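Local coordinates for penicillin-binding protein 2B (Streptococcus pneumoniae, PDB 2WAD), which probably cross-links adjacent glycan strands of cell-wall peptidoglycan as an elongasome transpeptidase, and binds penicillin, at residues 609-614 with 638-643; 591-596 with 603-608; 413-418 with 458-463; 405-410 with 433-438; 53-58 with 278-283. All coordinates share one frame; numbering follows the deposited sequence.

Interactions 1 to 4 belong to the transpeptidase domain, whereas interaction 5 lies in the N-terminal dimerisation-family part, its centre about 52 to 71 Å from theirs. Along the chain the order is interaction 5 first, then 4 and 3, whose segments alternate, then 2 and finally 1. Interactions 1 and 2 touch, with centres about 11 Å apart: the 591-596 segment ends helix 578-593, and the chain passes through 603-608 into strand 613-616, one of the two outermost strands of the six-stranded sheet. Interactions 3 and 4, centres about 19 Å apart, adjoin in sequence around the two-stranded sheet 408-410/432-434. Four contacts thus build the transpeptidase domain, while interaction 5 pairs strands beyond the chain's centre.

Interaction 1. Residues 609-614 with 638-643; sequences TVSISG and APTENP. Unlike the reference sequence in segment 609-614: T609 (reference Leu). Unlike the reference sequence in segment 638-643: T640 (reference Ser), E641 (reference Asp).
The hydroxyl of T640 sits between two serine side chains of the facing segment. Its OG1 lies 2.7 Å from S611 OG and 2.8 Å from S613 OG, both hydrogen bonds whose direction cannot be assigned, since each partner could donate. T640 OG1 is placed there by a chi1 of -64°, which sets it anti to the carbonyl carbon and turns CG2 past S613 OG at 3.4 Å. S611 brings its OG to the threonine in another rotamer, anti to the backbone N (chi1 176°). The same threonine is held by its main chain: T640 N donates to S611 O over 2.8 Å, reaching that carbonyl from above its plane. Next to this polar group the contact is apolar. A638 CB meets V610 CG2 at 3.7 Å and I612 CG1 at 4.1 Å, while I670 of helix 661-676 packs on V610, I612 and A638. A cis peptide precedes P639, which begins a type I turn closed by N642 N to P639 O. This turn joins antiparallel strands 634-638 and 645-650 and docks against the approach to strand 613-616, which carries the lysine of a K(T/S)G-type motif, consistent with the active-site edge strand of penicillin-binding transpeptidases.

Interaction 2. Residues 591-596 with 603-608; sequences VSHGTS and AFSDGA. Unlike the reference sequence in segment 591-596: S592 (reference Ala). Unlike the reference sequence in segment 603-608: D606 (reference Asn).
The H593 imidazole carries S605 OG over one face, 4.0 Å above the plane and over the ring centre, and its ring also stacks with Y589. The phenyl ring of F604 is met differently: V591 CG1 lies at its edge, near the ring plane, 4.0 Å from F604 CE2, whereas S592 CB approaches obliquely. These groups join the C-terminal end of helix 578-593 to the loop that leads into strand 613-616, in the transpeptidase domain. V591 is the member closest to the active site, its side chain about 9 Å from that of S386, the presumed acyl-ester serine.

S592 lies between the two flat groups. Its CB is 3.7 Å from F604 CB, and its OG is turned between the backbone N and the carbonyl carbon (chi1 57°), where the carbonyls of I612 and Y589, outside the pair, compete for its single hydroxyl proton. A weak bond from H593 ND1 reaches the same OG, but this nitrogen also bonds Y589 O. F604 also touches P663 and A666 of helix 661-676 and A634 and A636 of strand 634-638, so the phenylalanine is buried between helix and sheet. A type II turn from S605 to A608 follows, with G607 at positive phi (86°). S605 OG donates to S592 O over a modelled 2.4 Å, so short that its exact length is doubtful.

Interaction 3. Residues 413-418 with 458-463; sequences IVFQGS and QTYQPN
Y460 lays its ring against I413 and V414, with CE1 3.9 Å from I413 CG2 and I413 CD1 over one face; P462 N is over the other, 3.6 Å above the plane of the Y460 ring and toward its rim. F415 CE1 arrives near the plane of the same ring, at its edge, 4.0 Å from Y460 CD1. A chi1 of 174° sends the tyrosine CG anti to its main-chain nitrogen and carries the phenol across to the 413-418 segment, where V414 N donates to Y460 OH over 2.9 Å at an angle of 156°. Two further bonds hold N463 to the 413-418 segment. N463 N donates to V414 O at 2.8 Å, and Q416, its chain bent at chi2, brings NE2 to N463 O at 2.7 Å. That last bond is almost straight (174°), with the acceptor lying in the amide plane of the glutamine. V414 and N463 run side by side. V449 of helix 445-455 packs on I413 and F415, and F509 meets F415 edge-to-face. F415 to S418 form a type II turn, with Q416 reaching from it to N463. The whole is loop-to-loop packing at the margin of the helical part of the transpeptidase domain.

Interaction 4. Residues 405-410 with 433-438; sequences NQTLTD and PITAVE. Unlike the reference sequence in segment 433-438: E438 (reference Gln).
A capping box begins helix 436-442, and the contact joins that helix start to the short antiparallel sheet 408-410/432-434. T435 occupies the N-cap position: E438 N donates to T435 OG1 over 3.3 Å, and in return T435 N donates to E438 OE1, which it meets from above the carboxylate plane. The 405-410 segment adds a further acceptor, N405. Its side chain extends with CG anti to the backbone N (chi1 -173°), which brings OD1 to the first turn of the helix. There V437 N donates to N405 OD1 at 3.1 Å and 158°, and A436 N makes a shorter but bent, weak bond to the same oxygen at 2.7 Å. The ND2 end of N405 packs against V437 CG2, their side chains crossing at about a right angle, and a water held weakly by N405 ND2 also bonds T435 OG1.

Just ahead of the cap the strands pair. L408 and I434 form the hydrogen-bonded pair, L408 N donating to I434 O and I434 N to L408 O, both at 2.9 Å. T409 and P433 form the neighbouring non-hydrogen-bonded pair. On the T407 and P433 side, T407 CG2 lies alongside P433 CB at 3.8 Å. I434 CD1 comes within 3.8 Å of D410 OD2, an oxygen whose hydrogen bonds go to Y425 and S444 instead. Side chains thus satisfy the N-H groups of T435 to E438, one of the two N405 bonds being weak, and the partly negative amide oxygen probably suits the positive end of the helix dipole.

Interaction 5. Residues 53-58 with 278-283; sequences KVTTSS and GKRPVK. Unlike the reference sequence in segment 53-58: V54 (reference Ile), T56 (reference Ser). Unlike the reference sequence in segment 278-283: P281 (reference Ser).
The two segments run antiparallel, their end-to-end directions 153° apart, with V54 and K283 as the hydrogen-bonded pair and T55 and V282 as the non-hydrogen-bonded one. V54 N donates to K283 O and K283 N to V54 O, each at 3.0 Å, the latter in the carbonyl plane. T56 N continues the pairing to P281 O over 3.1 Å, but the proline has no N-H to return, and T56 O lies 3.3 Å from P281 N without a bond. Among side chains, T55 OG1 faces V282 CG2 at 3.7 Å, crossing obliquely on the same side of the sheet. T56 CG2 lies 4.0 Å from P281 CB. The R280 guanidinium forms a salt bridge with D261. At the far end S58 replaces the strand bonding: OG, anti to the carbonyl carbon with chi1 -67°, donates to K279 O over 2.7 Å, from above that carbonyl plane. The same OG also lies 3.2 Å from P281 CD. One water accepts from G278 N and donates to S58 O, so it bridges the two where direct backbone pairing has ended. Strand 51-55 is an edge strand of a three-stranded antiparallel sheet, 51-55/282-287/293-298, in the dimerisation-family part of the protein.

Interaction 1. Residues 609-614 with 638-643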
# COMPACT_ATOMS: atom_id res chain seq x y z
N THR A 609 4.61 16.35 26.80
CA THR A 609 5.99 16.84 26.90
C THR A 609 6.30 17.97 25.90
O THR A 609 7.34 18.62 26.00
CB THR A 609 7.05 15.70 26.78
OG1 THR A 609 7.03 15.13 25.47
CG2 THR A 609 6.78 14.61 27.79
N VAL A 610 5.40 18.17 24.94
CA VAL A 610 5.39 19.36 24.08
C VAL A 610 3.95 19.85 24.00
O VAL A 610 3.03 19.09 24.30
CB VAL A 610 5.84 19.05 22.61
CG1 VAL A 610 7.35 18.88 22.51
CG2 VAL A 610 5.08 17.86 22.04
N SER A 611 3.78 21.10 23.61
CA SER A 611 2.46 21.69 23.41
C SER A 611 1.74 21.00 22.24
O SER A 611 2.25 20.97 21.12
CB SER A 611 2.60 23.18 23.13
OG SER A 611 1.33 23.74 22.83
N ILE A 612 0.56 20.48 22.52
CA ILE A 612 -0.25 19.70 21.59
C ILE A 612 -1.55 20.45 21.28
O ILE A 612 -2.21 20.98 22.19
CB ILE A 612 -0.61 18.32 22.21
CG1 ILE A 612 0.68 17.52 22.44
CG2 ILE A 612 -1.56 17.57 21.30
CD1 ILE A 612 0.48 16.16 22.97
N SER A 613 -1.88 20.52 19.98
CA SER A 613 -3.16 21.04 19.51
C SER A 613 -3.92 19.90 18.83
O SER A 613 -3.32 18.99 18.26
CB SER A 613 -2.91 22.17 18.51
OG SER A 613 -2.18 23.23 19.11
N GLY A 614 -5.25 19.89 18.91
CA GLY A 614 -5.96 18.76 18.33
C GLY A 614 -7.46 18.93 18.34
O GLY A 614 -7.97 20.03 18.59
N ALA A 638 1.87 18.71 16.83
CA ALA A 638 2.80 19.22 17.83
C ALA A 638 4.21 19.30 17.25
O ALA A 638 4.56 18.56 16.34
CB ALA A 638 2.82 18.29 19.08
N PRO A 639 5.04 20.19 17.80
CA PRO A 639 4.56 21.14 18.79
C PRO A 639 3.69 22.24 18.19
O PRO A 639 3.81 22.57 17.01
CB PRO A 639 5.84 21.73 19.40
CG PRO A 639 6.99 21.12 18.68
CD PRO A 639 6.50 20.00 17.82
N THR A 640 2.77 22.77 18.98
CA THR A 640 1.86 23.78 18.46
C THR A 640 2.59 24.78 17.56
O THR A 640 2.15 25.06 16.45
CB THR A 640 1.13 24.49 19.60
OG1 THR A 640 0.31 23.54 20.29
CG2 THR A 640 0.27 25.64 19.10
N GLU A 641 3.71 25.32 18.02
CA GLU A 641 4.26 26.50 17.36
C GLU A 641 5.06 26.14 16.11
O GLU A 641 5.33 26.99 15.27
CB GLU A 641 5.10 27.32 18.34
CG GLU A 641 4.40 27.73 19.63
CD GLU A 641 3.71 29.09 19.54
OE1 GLU A 641 4.33 30.04 19.01
OE2 GLU A 641 2.55 29.22 20.00
N ASN A 642 5.46 24.88 15.99
CA ASN A 642 6.30 24.50 14.87
C ASN A 642 6.14 23.00 14.57
O ASN A 642 7.01 22.21 14.91
CB ASN A 642 7.76 24.83 15.17
CG ASN A 642 8.70 24.39 14.06
OD1 ASN A 642 8.36 24.45 12.89
ND2 ASN A 642 9.89 23.95 14.44
N PRO A 643 5.03 22.63 13.92
CA PRO A 643 4.62 21.24 13.96
C PRO A 643 5.57 20.26 13.28
O PRO A 643 6.01 20.45 12.14
CB PRO A 643 3.25 21.26 13.29
CG PRO A 643 2.74 22.68 13.51
CD PRO A 643 3.99 23.50 13.34

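Interaction 2. Residues 591-596 with 603-608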
# COMPACT_ATOMS: atom_id res chain seq x y z
N VAL A 591 -8.97 23.47 22.34
CA VAL A 591 -9.52 22.14 22.59
C VAL A 591 -8.66 21.48 23.67
O VAL A 591 -9.17 20.70 24.48
CB VAL A 591 -9.42 21.27 21.30
CG1 VAL A 591 -9.53 19.78 21.63
CG2 VAL A 591 -10.49 21.67 20.29
N SER A 592 -7.36 21.77 23.65
CA SER A 592 -6.43 21.09 24.55
C SER A 592 -5.93 21.96 25.71
O SER A 592 -5.29 21.43 26.61
CB SER A 592 -5.22 20.53 23.81
OG SER A 592 -4.55 21.56 23.11
N HIS A 593 -6.22 23.26 25.69
CA HIS A 593 -5.70 24.19 26.69
C HIS A 593 -6.80 24.98 27.38
O HIS A 593 -6.52 25.76 28.30
CB HIS A 593 -4.65 25.15 26.11
CG HIS A 593 -3.39 24.47 25.66
ND1 HIS A 593 -3.28 23.78 24.47
CD2 HIS A 593 -2.17 24.40 26.24
CE1 HIS A 593 -2.06 23.29 24.35
NE2 HIS A 593 -1.37 23.65 25.42
N GLY A 594 -8.05 24.80 26.95
CA GLY A 594 -9.16 25.60 27.47
C GLY A 594 -9.55 25.34 28.92
O GLY A 594 -9.19 24.33 29.50
N THR A 595 -10.33 26.25 29.49
CA THR A 595 -10.71 26.11 30.90
C THR A 595 -12.22 26.20 31.12
O THR A 595 -12.67 26.53 32.22
CB THR A 595 -10.05 27.19 31.76
OG1 THR A 595 -10.43 28.48 31.26
CG2 THR A 595 -8.51 27.05 31.70
N SER A 596 -12.99 25.89 30.08
CA SER A 596 -14.45 25.90 30.18
C SER A 596 -14.94 24.51 30.62
O SER A 596 -14.30 23.49 30.37
CB SER A 596 -15.04 26.31 28.83
OG SER A 596 -16.42 26.00 28.69
N ALA A 603 -7.43 16.21 27.98
CA ALA A 603 -6.64 14.98 28.04
C ALA A 603 -5.39 14.97 27.14
O ALA A 603 -4.41 14.28 27.47
CB ALA A 603 -7.50 13.72 27.81
N PHE A 604 -5.43 15.73 26.04
CA PHE A 604 -4.28 15.93 25.14
C PHE A 604 -3.05 16.49 25.88
O PHE A 604 -1.93 16.12 25.55
CB PHE A 604 -4.57 16.93 24.00
CG PHE A 604 -5.36 16.36 22.84
CD1 PHE A 604 -4.90 15.25 22.15
CD2 PHE A 604 -6.53 16.98 22.42
CE1 PHE A 604 -5.60 14.72 21.07
CE2 PHE A 604 -7.25 16.47 21.32
CZ PHE A 604 -6.78 15.33 20.64
N SER A 605 -3.26 17.42 26.80
CA SER A 605 -2.15 18.13 27.46
C SER A 605 -1.69 17.46 28.74
O SER A 605 -0.62 17.79 29.25
CB SER A 605 -2.56 19.56 27.84
OG SER A 605 -3.21 20.21 26.77
N ASP A 606 -2.47 16.51 29.24
CA ASP A 606 -2.21 15.88 30.54
C ASP A 606 -1.01 14.93 30.49
O ASP A 606 -1.14 13.76 30.10
CB ASP A 606 -3.46 15.14 31.03
CG ASP A 606 -3.30 14.52 32.41
OD1 ASP A 606 -2.22 14.66 33.04
OD2 ASP A 606 -4.27 13.88 32.88
N GLY A 607 0.15 15.43 30.90
CA GLY A 607 1.40 14.68 30.75
C GLY A 607 2.06 14.87 29.39
O GLY A 607 2.99 14.14 29.04
N ALA A 608 1.61 15.87 28.63
CA ALA A 608 2.23 16.27 27.37
C ALA A 608 3.62 16.88 27.52
O ALA A 608 3.77 17.86 28.27
CB ALA A 608 1.32 17.24 26.62

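Interaction 3. Residues 413-418 with 458-463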
# COMPACT_ATOMS: atom_id res chain seq x y z
N ILE A 413 -31.14 22.37 16.75
CA ILE A 413 -31.47 22.73 15.39
C ILE A 413 -32.68 21.91 15.05
O ILE A 413 -32.64 20.69 15.12
CB ILE A 413 -30.35 22.36 14.40
CG1 ILE A 413 -29.02 23.05 14.75
CG2 ILE A 413 -30.83 22.53 12.96
CD1 ILE A 413 -29.10 24.52 15.05
N VAL A 414 -33.77 22.58 14.69
CA VAL A 414 -35.05 21.90 14.48
C VAL A 414 -35.59 22.19 13.08
O VAL A 414 -36.02 23.31 12.80
CB VAL A 414 -36.10 22.32 15.54
CG1 VAL A 414 -37.36 21.47 15.36
CG2 VAL A 414 -35.55 22.11 16.95
N PHE A 415 -35.54 21.19 12.21
CA PHE A 415 -36.05 21.30 10.85
C PHE A 415 -37.30 20.42 10.79
O PHE A 415 -37.31 19.36 11.42
CB PHE A 415 -35.06 20.68 9.84
CG PHE A 415 -33.68 21.30 9.81
CD1 PHE A 415 -33.49 22.63 9.47
CD2 PHE A 415 -32.56 20.51 10.08
CE1 PHE A 415 -32.22 23.20 9.43
CE2 PHE A 415 -31.29 21.06 10.03
CZ PHE A 415 -31.10 22.40 9.69
N GLN A 416 -38.30 20.83 10.01
CA GLN A 416 -39.44 19.97 9.67
C GLN A 416 -38.94 18.65 9.11
O GLN A 416 -38.09 18.63 8.22
CB GLN A 416 -40.36 20.61 8.62
CG GLN A 416 -40.98 21.92 9.07
CD GLN A 416 -41.88 21.75 10.28
OE1 GLN A 416 -42.51 20.70 10.43
NE2 GLN A 416 -41.96 22.77 11.14
N GLY A 417 -39.47 17.54 9.60
CA GLY A 417 -39.14 16.25 9.03
C GLY A 417 -37.96 15.52 9.66
O GLY A 417 -37.64 14.42 9.21
N SER A 418 -37.30 16.10 10.66
CA SER A 418 -36.26 15.36 11.38
C SER A 418 -36.16 15.67 12.87
O SER A 418 -36.61 16.74 13.32
CB SER A 418 -34.89 15.46 10.69
OG SER A 418 -34.58 16.78 10.30
N GLN A 458 -29.42 29.02 2.72
CA GLN A 458 -30.51 29.33 3.66
C GLN A 458 -30.05 29.77 5.04
O GLN A 458 -28.92 29.52 5.45
CB GLN A 458 -31.49 28.15 3.72
CG GLN A 458 -32.24 27.93 2.40
CD GLN A 458 -33.17 26.72 2.40
OE1 GLN A 458 -33.06 25.85 3.25
NE2 GLN A 458 -34.08 26.68 1.45
N THR A 459 -30.92 30.44 5.78
CA THR A 459 -30.60 30.94 7.11
C THR A 459 -31.49 30.23 8.12
O THR A 459 -32.69 30.10 7.87
CB THR A 459 -30.84 32.46 7.16
OG1 THR A 459 -29.95 33.09 6.24
CG2 THR A 459 -30.58 33.04 8.53
N TYR A 460 -30.93 29.76 9.24
CA TYR A 460 -31.69 28.93 10.17
C TYR A 460 -32.76 29.72 10.90
O TYR A 460 -32.48 30.80 11.42
CB TYR A 460 -30.81 28.18 11.19
CG TYR A 460 -31.63 27.43 12.24
CD1 TYR A 460 -32.38 26.30 11.91
CD2 TYR A 460 -31.68 27.88 13.56
CE1 TYR A 460 -33.13 25.64 12.85
CE2 TYR A 460 -32.44 27.22 14.51
CZ TYR A 460 -33.16 26.11 14.15
OH TYR A 460 -33.88 25.42 15.08
N GLN A 461 -33.97 29.18 10.91
CA GLN A 461 -35.03 29.58 11.83
C GLN A 461 -35.70 28.30 12.32
O GLN A 461 -35.95 27.40 11.52
CB GLN A 461 -36.10 30.46 11.15
CG GLN A 461 -35.61 31.66 10.35
CD GLN A 461 -35.00 32.74 11.23
OE1 GLN A 461 -35.33 32.85 12.41
NE2 GLN A 461 -34.09 33.53 10.66
N PRO A 462 -35.99 28.23 13.62
CA PRO A 462 -36.61 27.03 14.18
C PRO A 462 -37.84 26.61 13.38
O PRO A 462 -38.60 27.47 12.94
CB PRO A 462 -37.00 27.45 15.61
CG PRO A 462 -36.09 28.59 15.95
CD PRO A 462 -35.84 29.31 14.62
N ASN A 463 -38.01 25.30 13.18
CA ASN A 463 -39.23 24.73 12.63
C ASN A 463 -39.40 25.07 11.15
O ASN A 463 -40.48 24.91 10.58
CB ASN A 463 -40.48 25.18 13.42
CG ASN A 463 -40.29 25.12 14.94
OD1 ASN A 463 -39.59 24.26 15.47
ND2 ASN A 463 -40.90 26.06 15.63

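Interaction 4. Residues 405-410 with 433-438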
# COMPACT_ATOMS: atom_id res chain seq x y z
N ASN A 405 -14.05 34.95 12.47
CA ASN A 405 -14.36 34.20 13.68
C ASN A 405 -15.76 34.55 14.14
O ASN A 405 -15.94 35.01 15.28
CB ASN A 405 -13.33 34.48 14.77
CG ASN A 405 -13.50 33.59 16.00
OD1 ASN A 405 -14.09 32.50 15.93
ND2 ASN A 405 -12.98 34.04 17.14
N GLN A 406 -16.71 34.29 13.25
CA GLN A 406 -18.12 34.71 13.40
C GLN A 406 -18.90 34.02 14.52
O GLN A 406 -18.76 32.81 14.74
CB GLN A 406 -18.85 34.55 12.05
CG GLN A 406 -20.30 35.04 12.04
CD GLN A 406 -20.91 35.01 10.65
OE1 GLN A 406 -20.20 35.12 9.64
NE2 GLN A 406 -22.23 34.86 10.57
N THR A 407 -19.74 34.80 15.20
CA THR A 407 -20.59 34.31 16.28
C THR A 407 -21.93 33.81 15.77
O THR A 407 -22.58 34.46 14.97
CB THR A 407 -20.85 35.38 17.37
OG1 THR A 407 -19.63 35.68 18.05
CG2 THR A 407 -21.90 34.88 18.39
N LEU A 408 -22.34 32.64 16.24
CA LEU A 408 -23.64 32.11 15.92
C LEU A 408 -24.25 31.73 17.27
O LEU A 408 -23.57 31.73 18.29
CB LEU A 408 -23.54 30.89 15.00
CG LEU A 408 -23.00 30.99 13.56
CD1 LEU A 408 -23.01 29.63 12.83
CD2 LEU A 408 -23.78 31.98 12.75
N THR A 409 -25.54 31.40 17.27
CA THR A 409 -26.17 30.91 18.48
C THR A 409 -26.09 29.39 18.47
O THR A 409 -26.57 28.71 17.55
CB THR A 409 -27.65 31.36 18.54
OG1 THR A 409 -27.71 32.78 18.45
CG2 THR A 409 -28.33 30.90 19.84
N ASP A 410 -25.50 28.85 19.53
CA ASP A 410 -25.61 27.43 19.81
C ASP A 410 -27.01 27.21 20.40
O ASP A 410 -27.34 27.75 21.45
CB ASP A 410 -24.53 27.01 20.80
CG ASP A 410 -24.37 25.51 20.88
OD1 ASP A 410 -25.35 24.80 21.21
OD2 ASP A 410 -23.26 25.04 20.58
N PRO A 433 -24.29 32.32 22.73
CA PRO A 433 -23.42 32.71 21.63
C PRO A 433 -22.12 31.92 21.64
O PRO A 433 -21.64 31.53 22.71
CB PRO A 433 -23.17 34.20 21.88
CG PRO A 433 -23.37 34.37 23.36
CD PRO A 433 -24.32 33.30 23.82
N ILE A 434 -21.60 31.65 20.44
CA ILE A 434 -20.41 30.83 20.24
C ILE A 434 -19.66 31.29 18.97
O ILE A 434 -20.26 31.44 17.90
CB ILE A 434 -20.80 29.32 20.21
CG1 ILE A 434 -19.58 28.43 20.41
CG2 ILE A 434 -21.52 28.90 18.92
CD1 ILE A 434 -19.93 26.95 20.59
N THR A 435 -18.37 31.56 19.10
CA THR A 435 -17.49 31.87 17.97
C THR A 435 -16.98 30.61 17.28
O THR A 435 -17.27 29.48 17.68
CB THR A 435 -16.25 32.66 18.42
OG1 THR A 435 -15.43 31.84 19.28
CG2 THR A 435 -16.62 33.99 19.12
N ALA A 436 -16.20 30.79 16.21
CA ALA A 436 -15.75 29.64 15.43
C ALA A 436 -14.71 28.86 16.26
O ALA A 436 -14.72 27.63 16.29
CB ALA A 436 -15.19 30.10 14.09
N VAL A 437 -13.87 29.60 16.97
CA VAL A 437 -12.85 29.03 17.86
C VAL A 437 -13.52 28.16 18.93
O VAL A 437 -13.07 27.05 19.19
CB VAL A 437 -12.04 30.14 18.53
CG1 VAL A 437 -11.05 29.58 19.57
CG2 VAL A 437 -11.30 31.02 17.49
N GLU A 438 -14.62 28.66 19.51
CA GLU A 438 -15.32 28.02 20.61
C GLU A 438 -16.15 26.85 20.12
O GLU A 438 -16.27 25.84 20.82
CB GLU A 438 -16.26 29.02 21.34
CG GLU A 438 -15.55 30.03 22.28
CD GLU A 438 -16.43 31.28 22.57
OE1 GLU A 438 -17.57 31.34 22.07
OE2 GLU A 438 -15.98 32.20 23.27
O HOH W 1 -13.15 33.16 20.35

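Interaction 5. Residues 53-58 with 278-283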
# COMPACT_ATOMS: atom_id res chain seq x y z
N LYS A 53 21.10 -10.96 -29.85
CA LYS A 53 21.37 -10.36 -28.54
C LYS A 53 20.53 -11.00 -27.44
O LYS A 53 19.35 -11.29 -27.64
CB LYS A 53 21.20 -8.84 -28.57
CG LYS A 53 19.77 -8.34 -28.39
CD LYS A 53 19.73 -6.82 -28.40
CE LYS A 53 18.40 -6.29 -27.88
NZ LYS A 53 18.57 -4.95 -27.26
N VAL A 54 21.15 -11.23 -26.29
CA VAL A 54 20.43 -11.83 -25.18
C VAL A 54 20.57 -11.08 -23.86
O VAL A 54 21.62 -10.53 -23.54
CB VAL A 54 20.77 -13.31 -25.00
CG1 VAL A 54 19.83 -14.16 -25.84
CG2 VAL A 54 22.22 -13.56 -25.36
N THR A 55 19.47 -11.08 -23.11
CA THR A 55 19.34 -10.34 -21.86
C THR A 55 19.16 -11.30 -20.68
O THR A 55 18.25 -12.13 -20.67
CB THR A 55 18.14 -9.36 -21.95
OG1 THR A 55 18.37 -8.43 -23.01
CG2 THR A 55 17.96 -8.58 -20.67
N THR A 56 20.05 -11.21 -19.70
CA THR A 56 19.84 -11.93 -18.45
C THR A 56 19.54 -11.01 -17.26
O THR A 56 19.92 -9.84 -17.26
CB THR A 56 20.93 -13.00 -18.16
OG1 THR A 56 20.86 -13.40 -16.79
CG2 THR A 56 22.34 -12.51 -18.50
N SER A 57 18.82 -11.54 -16.28
CA SER A 57 18.39 -10.81 -15.08
C SER A 57 19.51 -10.60 -14.07
O SER A 57 20.47 -11.36 -14.02
CB SER A 57 17.26 -11.59 -14.40
OG SER A 57 16.09 -11.57 -15.19
N SER A 58 19.38 -9.58 -13.23
CA SER A 58 20.28 -9.41 -12.10
C SER A 58 19.55 -9.53 -10.76
O SER A 58 18.40 -9.97 -10.70
CB SER A 58 21.01 -8.08 -12.18
OG SER A 58 21.90 -8.06 -13.29
N GLY A 278 16.88 -5.33 -10.92
CA GLY A 278 18.29 -5.31 -11.28
C GLY A 278 18.48 -4.82 -12.71
O GLY A 278 17.65 -5.08 -13.58
N LYS A 279 19.58 -4.11 -12.94
CA LYS A 279 19.96 -3.74 -14.30
C LYS A 279 20.57 -4.97 -14.97
O LYS A 279 21.47 -5.60 -14.42
CB LYS A 279 20.95 -2.58 -14.29
CG LYS A 279 21.38 -2.11 -15.67
CD LYS A 279 22.72 -1.38 -15.61
CE LYS A 279 23.33 -1.19 -17.00
NZ LYS A 279 23.91 -2.46 -17.55
N ARG A 280 20.08 -5.31 -16.15
CA ARG A 280 20.43 -6.60 -16.76
C ARG A 280 21.76 -6.63 -17.51
O ARG A 280 22.10 -5.65 -18.18
CB ARG A 280 19.32 -6.99 -17.73
CG ARG A 280 17.93 -6.80 -17.15
CD ARG A 280 16.93 -7.49 -18.04
NE ARG A 280 15.57 -7.36 -17.53
CZ ARG A 280 14.55 -8.11 -17.93
NH1 ARG A 280 14.73 -9.04 -18.87
NH2 ARG A 280 13.35 -7.91 -17.40
N PRO A 281 22.51 -7.74 -17.42
CA PRO A 281 23.57 -7.89 -18.42
C PRO A 281 22.99 -8.16 -19.81
O PRO A 281 21.99 -8.87 -19.96
CB PRO A 281 24.39 -9.10 -17.92
CG PRO A 281 24.08 -9.22 -16.47
CD PRO A 281 22.66 -8.70 -16.30
N VAL A 282 23.62 -7.57 -20.83
CA VAL A 282 23.22 -7.74 -22.22
C VAL A 282 24.44 -8.12 -23.05
O VAL A 282 25.52 -7.55 -22.90
CB VAL A 282 22.61 -6.45 -22.82
CG1 VAL A 282 22.57 -6.51 -24.33
CG2 VAL A 282 21.20 -6.17 -22.27
N LYS A 283 24.27 -9.10 -23.93
CA LYS A 283 25.37 -9.61 -24.75
C LYS A 283 24.90 -9.71 -26.19
O LYS A 283 23.71 -9.77 -26.47
CB LYS A 283 25.80 -10.99 -24.27
CG LYS A 283 26.42 -10.99 -22.88
CD LYS A 283 27.14 -12.29 -22.55
CE LYS A 283 28.25 -12.04 -21.54
NZ LYS A 283 27.86 -11.01 -20.53
O HOH W 2 16.13 -7.75 -10.21